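Local coordinates for protein GDP-mannose-dependent alpha-(1-6)-phosphatidylinositol monomannoside mannosyltransferase (Corynebacterium glutamicum, PDB 3OKP) that belongs to the GT-B glycosyltransferases, two-domain enzymes of paired Rossmann-like folds, and is seen here with GDP-alpha-D-mannose bound, at residues S4-L8 with L376-P380; F165-P169 with R371-I375. One frame throughout, in Å; residues are numbered along the deposited sequence.

Contact 1: S4-L8 with L376-P380; sequences SRKTL and LQSEP
Gln377, the last helical residue before Ser378 leaves helical geometry, turns its side-chain amide onto the backbone of Arg5 and binds it twice. Arg5 N donates to Gln377 OE1 at 2.8 Å, lying in the plane of that carbonyl and on a lone pair; in return Gln377 NE2 donates to Arg5 O at 3.0 Å, with Arg5 O close to the amide plane. N-H...O angles of 159° and 161° make both bonds nearly straight, and using both ends of the amide fixes its rotation. The bend at chi2 is what brings the amide back toward the N-terminal segment.

The side chains of Arg5 and Gln377 run past each other in opposite directions, their guanidinium and amide planes 62° apart. Beyond CB, the Arg5 side chain follows the end of the helix. Its CD lies 3.4 Å from Leu376 O, which sits at the guanidinium edge, while over one face come Ser378 O and the ring of Pro380, whose CD is 3.5 Å from Arg5 NH1. A turn at chi3 swings the guanidinium round beside these groups; its NH2 hydrogen-bonds to Asn89 OD1 and Ser111 OG. Deeper in, Thr7 and Leu376 cross at about a right angle, Thr7 OG1 being 3.6 Å from Leu376 CD2; that buried hydroxyl is hydrogen-bonded to Asn89 ND2.

Asn89 ND2 also bonds Leu376 O, and Lys112 NZ takes Ser378 O, so residues opening strands 89-92 and 112-116 hold the end of helix 365-377. Strand 7-11, between strands 37-42 and 89-92 in the seven-stranded parallel sheet, thus has its N-terminal approach bound to the chain's last helix, with Leu376 also resting on Ile114 of strand 112-116.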
ATOM      1  N   SER A   4     -23.070  19.329  -3.188  1.00 19.45           N
ATOM      2  CA  SER A   4     -21.811  18.531  -3.125  1.00 18.65           C
ATOM      3  C   SER A   4     -20.580  19.429  -3.231  1.00 17.89           C
ATOM      4  O   SER A   4     -20.520  20.322  -4.077  1.00 18.26           O
ATOM      5  CB  SER A   4     -21.793  17.472  -4.234  1.00 18.54           C
ATOM      6  OG  SER A   4     -20.509  16.882  -4.375  1.00 18.28           O
ATOM      7  N   ARG A   5     -19.605  19.186  -2.362  1.00 16.96           N
ATOM      8  CA  ARG A   5     -18.333  19.897  -2.422  1.00 16.17           C
ATOM      9  C   ARG A   5     -17.462  19.349  -3.552  1.00 15.51           C
ATOM     10  O   ARG A   5     -17.389  18.134  -3.766  1.00 15.24           O
ATOM     11  CB  ARG A   5     -17.602  19.808  -1.080  1.00 15.96           C
ATOM     12  CG  ARG A   5     -18.297  20.555   0.055  1.00 16.36           C
ATOM     13  CD  ARG A   5     -17.571  20.378   1.382  1.00 16.21           C
ATOM     14  NE  ARG A   5     -16.215  20.929   1.355  1.00 15.87           N
ATOM     15  CZ  ARG A   5     -15.907  22.201   1.602  1.00 15.90           C
ATOM     16  NH1 ARG A   5     -16.854  23.081   1.897  1.00 16.30           N
ATOM     17  NH2 ARG A   5     -14.641  22.595   1.551  1.00 15.22           N
ATOM     18  N   LYS A   6     -16.808  20.259  -4.268  1.00 15.14           N
ATOM     19  CA  LYS A   6     -15.982  19.925  -5.423  1.00 14.60           C
ATOM     20  C   LYS A   6     -14.503  19.938  -5.044  1.00 13.64           C
ATOM     21  O   LYS A   6     -14.047  20.828  -4.321  1.00 13.48           O
ATOM     22  CB  LYS A   6     -16.248  20.926  -6.548  1.00 15.21           C
ATOM     23  CG  LYS A   6     -15.938  20.428  -7.949  1.00 16.22           C
ATOM     24  CD  LYS A   6     -16.705  21.264  -8.965  1.00 18.80           C
ATOM     25  CE  LYS A   6     -16.291  20.956 -10.394  1.00 19.41           C
ATOM     26  NZ  LYS A   6     -16.954  21.894 -11.351  1.00 20.11           N
ATOM     27  N   THR A   7     -13.763  18.947  -5.540  1.00 12.70           N
ATOM     28  CA  THR A   7     -12.360  18.763  -5.174  1.00 11.86           C
ATOM     29  C   THR A   7     -11.425  18.853  -6.378  1.00 11.50           C
ATOM     30  O   THR A   7     -11.655  18.212  -7.409  1.00 11.34           O
ATOM     31  CB  THR A   7     -12.135  17.405  -4.461  1.00 11.57           C
ATOM     32  OG1 THR A   7     -13.027  17.293  -3.346  1.00 11.91           O
ATOM     33  CG2 THR A   7     -10.692  17.272  -3.968  1.00 10.84           C
ATOM     34  N   LEU A   8     -10.376  19.660  -6.232  1.00 11.07           N
ATOM     35  CA  LEU A   8      -9.270  19.673  -7.180  1.00 10.80           C
ATOM     36  C   LEU A   8      -8.108  18.878  -6.596  1.00 10.43           C
ATOM     37  O   LEU A   8      -7.603  19.203  -5.517  1.00 10.59           O
ATOM     38  CB  LEU A   8      -8.832  21.106  -7.510  1.00 10.98           C
ATOM     39  CG  LEU A   8      -7.639  21.297  -8.458  1.00 10.99           C
ATOM     40  CD1 LEU A   8      -7.965  20.827  -9.874  1.00 11.04           C
ATOM     41  CD2 LEU A   8      -7.189  22.749  -8.464  1.00 11.24           C
ATOM     42  N   LEU A 376     -13.910  14.865   2.242  1.00 14.59           N
ATOM     43  CA  LEU A 376     -14.187  15.818   1.167  1.00 14.95           C
ATOM     44  C   LEU A 376     -15.563  16.490   1.251  1.00 15.98           C
ATOM     45  O   LEU A 376     -15.748  17.589   0.723  1.00 16.03           O
ATOM     46  CB  LEU A 376     -14.007  15.153  -0.203  1.00 14.28           C
ATOM     47  CG  LEU A 376     -12.623  14.584  -0.551  1.00 13.36           C
ATOM     48  CD1 LEU A 376     -12.655  13.909  -1.912  1.00 12.22           C
ATOM     49  CD2 LEU A 376     -11.546  15.664  -0.510  1.00 12.16           C
ATOM     50  N   GLN A 377     -16.516  15.843   1.917  1.00 17.04           N
ATOM     51  CA  GLN A 377     -17.893  16.347   1.946  1.00 18.43           C
ATOM     52  C   GLN A 377     -18.318  17.006   3.257  1.00 19.66           C
ATOM     53  O   GLN A 377     -19.371  17.643   3.311  1.00 20.21           O
ATOM     54  CB  GLN A 377     -18.893  15.252   1.544  1.00 18.58           C
ATOM     55  CG  GLN A 377     -18.774  14.788   0.093  1.00 17.95           C
ATOM     56  CD  GLN A 377     -18.823  15.935  -0.911  1.00 17.64           C
ATOM     57  OE1 GLN A 377     -19.575  16.895  -0.745  1.00 18.09           O
ATOM     58  NE2 GLN A 377     -18.015  15.833  -1.959  1.00 16.87           N
ATOM     59  N   SER A 378     -17.507  16.861   4.304  1.00 20.33           N
ATOM     60  CA  SER A 378     -17.799  17.518   5.579  1.00 21.99           C
ATOM     61  C   SER A 378     -17.520  19.019   5.498  1.00 22.73           C
ATOM     62  O   SER A 378     -16.604  19.452   4.793  1.00 22.26           O
ATOM     63  CB  SER A 378     -17.007  16.884   6.728  1.00 21.84           C
ATOM     64  OG  SER A 378     -15.611  17.029   6.537  1.00 21.58           O
ATOM     65  N   GLU A 379     -18.328  19.804   6.205  1.00 24.40           N
ATOM     66  CA  GLU A 379     -18.118  21.247   6.299  1.00 25.43           C
ATOM     67  C   GLU A 379     -16.803  21.526   7.029  1.00 25.77           C
ATOM     68  O   GLU A 379     -16.498  20.858   8.022  1.00 25.90           O
ATOM     69  CB  GLU A 379     -19.284  21.918   7.029  1.00 26.44           C
ATOM     70  N   PRO A 380     -16.009  22.497   6.530  1.00 26.11           N
ATOM     71  CA  PRO A 380     -14.737  22.842   7.173  1.00 26.32           C
ATOM     72  C   PRO A 380     -14.930  23.280   8.623  1.00 27.49           C
ATOM     73  O   PRO A 380     -15.929  23.933   8.946  1.00 28.31           O
ATOM     74  CB  PRO A 380     -14.205  24.003   6.320  1.00 26.24           C
ATOM     75  CG  PRO A 380     -15.379  24.506   5.555  1.00 26.42           C
ATOM     76  CD  PRO A 380     -16.254  23.319   5.330  1.00 26.22           C
TER

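Contact 2: F165-P169 with R371-I375; sequences FEHLP and RLTNI
Leu168 packs against Arg371, Leu372 and Ile375 of the helix, and this apolar cluster is the closely packed half of the contact. Its CD2 meets Leu372 CD1 at 3.9 Å, the two side chains crossing at a slant. The other branch, CD1, lies 3.9 Å from Arg371 CB and 4.2 Å from Ile375 CD1. With CG placed anti to its backbone N (chi1 -160°), Leu168 sends both methyls to the helix although its first side-chain bond does not aim there. Leu168, Leu372 and Ile375 are all buried, and Met368, one turn earlier in helix 365-377, also touches Leu168.

Toward the partly exposed flanks the contact thins. At one end Glu166 contributes its CB, 4.1 Å from Ile375 CD1. At the other, Arg371 reaches out with its chain extended from CG to NE and brings NH1 to His167. NH1 donates to His167 O at 3.2 Å, but the N-H...O angle is only 137° and the donor stands well above the carbonyl plane, away from a lone pair. The same NH1 is 3.1 Å from His167 ND1, with ring and guanidinium planes 54° apart. Pro169 CD lies 3.4 Å above the imidazole plane, over the ring centre, covering one face of His167.

His167 NE2 is hydrogen-bonded to Ile147 O, which fixes the ring from its far side. NE2 facing a carbonyl oxygen makes it the probable proton carrier, and a positive guanidinium beside ND1 would probably disfavour a second proton on the ring. The chemistry therefore divides in two: buried hydrocarbon supplies the close packing between the residue just after edge strand 164-167 and the helix, and a bent arginine-carbonyl bond marks its polar margin.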
ATOM      1  N   PHE A 165      -5.532  15.350  11.830  1.00 17.15           N
ATOM      2  CA  PHE A 165      -4.882  14.171  11.261  1.00 16.60           C
ATOM      3  C   PHE A 165      -5.879  13.033  11.050  1.00 16.34           C
ATOM      4  O   PHE A 165      -6.577  12.630  11.983  1.00 16.64           O
ATOM      5  CB  PHE A 165      -3.708  13.726  12.137  1.00 16.91           C
ATOM      6  CG  PHE A 165      -2.610  14.751  12.246  1.00 17.30           C
ATOM      7  CD1 PHE A 165      -1.550  14.752  11.346  1.00 16.79           C
ATOM      8  CD2 PHE A 165      -2.636  15.715  13.251  1.00 17.90           C
ATOM      9  CE1 PHE A 165      -0.530  15.697  11.449  1.00 17.31           C
ATOM     10  CE2 PHE A 165      -1.624  16.665  13.359  1.00 18.04           C
ATOM     11  CZ  PHE A 165      -0.569  16.656  12.455  1.00 17.47           C
ATOM     12  N   GLU A 166      -5.941  12.533   9.817  1.00 15.61           N
ATOM     13  CA  GLU A 166      -6.918  11.514   9.432  1.00 15.61           C
ATOM     14  C   GLU A 166      -6.255  10.284   8.815  1.00 15.07           C
ATOM     15  O   GLU A 166      -5.401  10.405   7.937  1.00 14.59           O
ATOM     16  CB  GLU A 166      -7.944  12.096   8.451  1.00 15.67           C
ATOM     17  CG  GLU A 166      -8.814  13.217   9.013  1.00 16.79           C
ATOM     18  CD  GLU A 166      -9.959  12.718   9.885  1.00 18.86           C
ATOM     19  OE1 GLU A 166     -10.229  11.495   9.902  1.00 19.74           O
ATOM     20  OE2 GLU A 166     -10.593  13.556  10.556  1.00 19.68           O
ATOM     21  N   HIS A 167      -6.657   9.104   9.280  1.00 14.94           N
ATOM     22  CA  HIS A 167      -6.124   7.840   8.774  1.00 14.68           C
ATOM     23  C   HIS A 167      -6.716   7.514   7.400  1.00 14.12           C
ATOM     24  O   HIS A 167      -7.902   7.193   7.283  1.00 14.22           O
ATOM     25  CB  HIS A 167      -6.393   6.709   9.782  1.00 15.16           C
ATOM     26  CG  HIS A 167      -5.704   5.417   9.455  1.00 15.58           C
ATOM     27  ND1 HIS A 167      -6.338   4.196   9.538  1.00 16.25           N
ATOM     28  CD2 HIS A 167      -4.437   5.155   9.052  1.00 15.69           C
ATOM     29  CE1 HIS A 167      -5.492   3.238   9.201  1.00 16.61           C
ATOM     30  NE2 HIS A 167      -4.333   3.794   8.897  1.00 16.39           N
ATOM     31  N   LEU A 168      -5.889   7.616   6.361  1.00 13.52           N
ATOM     32  CA  LEU A 168      -6.333   7.305   5.001  1.00 13.03           C
ATOM     33  C   LEU A 168      -5.321   6.440   4.238  1.00 13.01           C
ATOM     34  O   LEU A 168      -4.652   6.921   3.314  1.00 12.99           O
ATOM     35  CB  LEU A 168      -6.679   8.585   4.224  1.00 12.72           C
ATOM     36  CG  LEU A 168      -7.591   8.439   2.996  1.00 12.48           C
ATOM     37  CD1 LEU A 168      -9.011   8.062   3.391  1.00 12.17           C
ATOM     38  CD2 LEU A 168      -7.588   9.710   2.155  1.00 12.20           C
ATOM     39  N   PRO A 169      -5.196   5.160   4.635  1.00 13.21           N
ATOM     40  CA  PRO A 169      -4.360   4.221   3.898  1.00 13.23           C
ATOM     41  C   PRO A 169      -5.061   3.739   2.635  1.00 13.02           C
ATOM     42  O   PRO A 169      -6.262   3.952   2.475  1.00 13.00           O
ATOM     43  CB  PRO A 169      -4.215   3.056   4.877  1.00 13.62           C
ATOM     44  CG  PRO A 169      -5.483   3.078   5.652  1.00 13.80           C
ATOM     45  CD  PRO A 169      -5.817   4.526   5.816  1.00 13.61           C
ATOM     46  N   ARG A 371     -14.549   6.788   3.825  1.00 14.20           N
ATOM     47  CA  ARG A 371     -13.647   7.635   4.612  1.00 14.35           C
ATOM     48  C   ARG A 371     -13.243   8.898   3.852  1.00 13.68           C
ATOM     49  O   ARG A 371     -13.236   9.990   4.423  1.00 13.61           O
ATOM     50  CB  ARG A 371     -12.391   6.869   5.035  1.00 14.29           C
ATOM     51  CG  ARG A 371     -12.596   5.854   6.153  1.00 16.32           C
ATOM     52  CD  ARG A 371     -11.244   5.395   6.674  1.00 18.20           C
ATOM     53  NE  ARG A 371     -11.339   4.350   7.690  1.00 20.33           N
ATOM     54  CZ  ARG A 371     -10.292   3.834   8.331  1.00 21.32           C
ATOM     55  NH1 ARG A 371      -9.065   4.265   8.068  1.00 21.77           N
ATOM     56  NH2 ARG A 371     -10.471   2.886   9.241  1.00 22.50           N
ATOM     57  N   LEU A 372     -12.907   8.746   2.570  1.00 13.16           N
ATOM     58  CA  LEU A 372     -12.542   9.893   1.735  1.00 12.73           C
ATOM     59  C   LEU A 372     -13.731  10.829   1.520  1.00 13.07           C
ATOM     60  O   LEU A 372     -13.580  12.052   1.568  1.00 12.96           O
ATOM     61  CB  LEU A 372     -11.949   9.452   0.389  1.00 12.19           C
ATOM     62  CG  LEU A 372     -11.501  10.585  -0.550  1.00 11.94           C
ATOM     63  CD1 LEU A 372     -10.414  11.459   0.087  1.00 11.06           C
ATOM     64  CD2 LEU A 372     -11.037  10.046  -1.895  1.00 11.75           C
ATOM     65  N   THR A 373     -14.907  10.247   1.290  1.00 13.53           N
ATOM     66  CA  THR A 373     -16.134  11.025   1.113  1.00 14.25           C
ATOM     67  C   THR A 373     -16.387  11.914   2.333  1.00 14.71           C
ATOM     68  O   THR A 373     -16.692  13.099   2.187  1.00 14.71           O
ATOM     69  CB  THR A 373     -17.349  10.113   0.821  1.00 14.61           C
ATOM     70  OG1 THR A 373     -17.082   9.336  -0.352  1.00 14.58           O
ATOM     71  CG2 THR A 373     -18.619  10.936   0.586  1.00 15.56           C
ATOM     72  N   ASN A 374     -16.229  11.341   3.527  1.00 15.09           N
ATOM     73  CA  ASN A 374     -16.401  12.083   4.776  1.00 15.80           C
ATOM     74  C   ASN A 374     -15.448  13.269   4.914  1.00 15.47           C
ATOM     75  O   ASN A 374     -15.836  14.324   5.416  1.00 15.70           O
ATOM     76  CB  ASN A 374     -16.269  11.152   5.984  1.00 16.27           C
ATOM     77  CG  ASN A 374     -17.410  10.149   6.081  1.00 17.86           C
ATOM     78  OD1 ASN A 374     -18.444  10.290   5.419  1.00 19.69           O
ATOM     79  ND2 ASN A 374     -17.226   9.128   6.908  1.00 19.42           N
ATOM     80  N   ILE A 375     -14.208  13.091   4.458  1.00 14.78           N
ATOM     81  CA  ILE A 375     -13.213  14.160   4.470  1.00 14.51           C
ATOM     82  C   ILE A 375     -13.584  15.262   3.470  1.00 14.70           C
ATOM     83  O   ILE A 375     -13.594  16.447   3.818  1.00 14.88           O
ATOM     84  CB  ILE A 375     -11.780  13.620   4.187  1.00 14.06           C
ATOM     85  CG1 ILE A 375     -11.358  12.619   5.274  1.00 14.01           C
ATOM     86  CG2 ILE A 375     -10.769  14.765   4.092  1.00 13.68           C
ATOM     87  CD1 ILE A 375     -10.119  11.799   4.932  1.00 13.75           C
TER

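Contacts 1 and 2 lie 12 Å apart, centre to centre, and use consecutive parts of helix 365-377: residues 371-375 serve contact 2, and 376-380, the helix end and the tail after it, serve contact 1. Both reach the same seven-stranded parallel sheet, contact 1 at inner strand 7-11 and contact 2 at outermost strand 164-167. Along the chain the order is 4-8, 165-169, 371-375, 376-380, placing contact 2 within the span that contact 1 encloses. The six-stranded sheet is built between residues 200 and 325, so the chain returns from it to lay its last helix on the N-terminal domain, as in other GT-B glycosyltransferases, linking the two domains again.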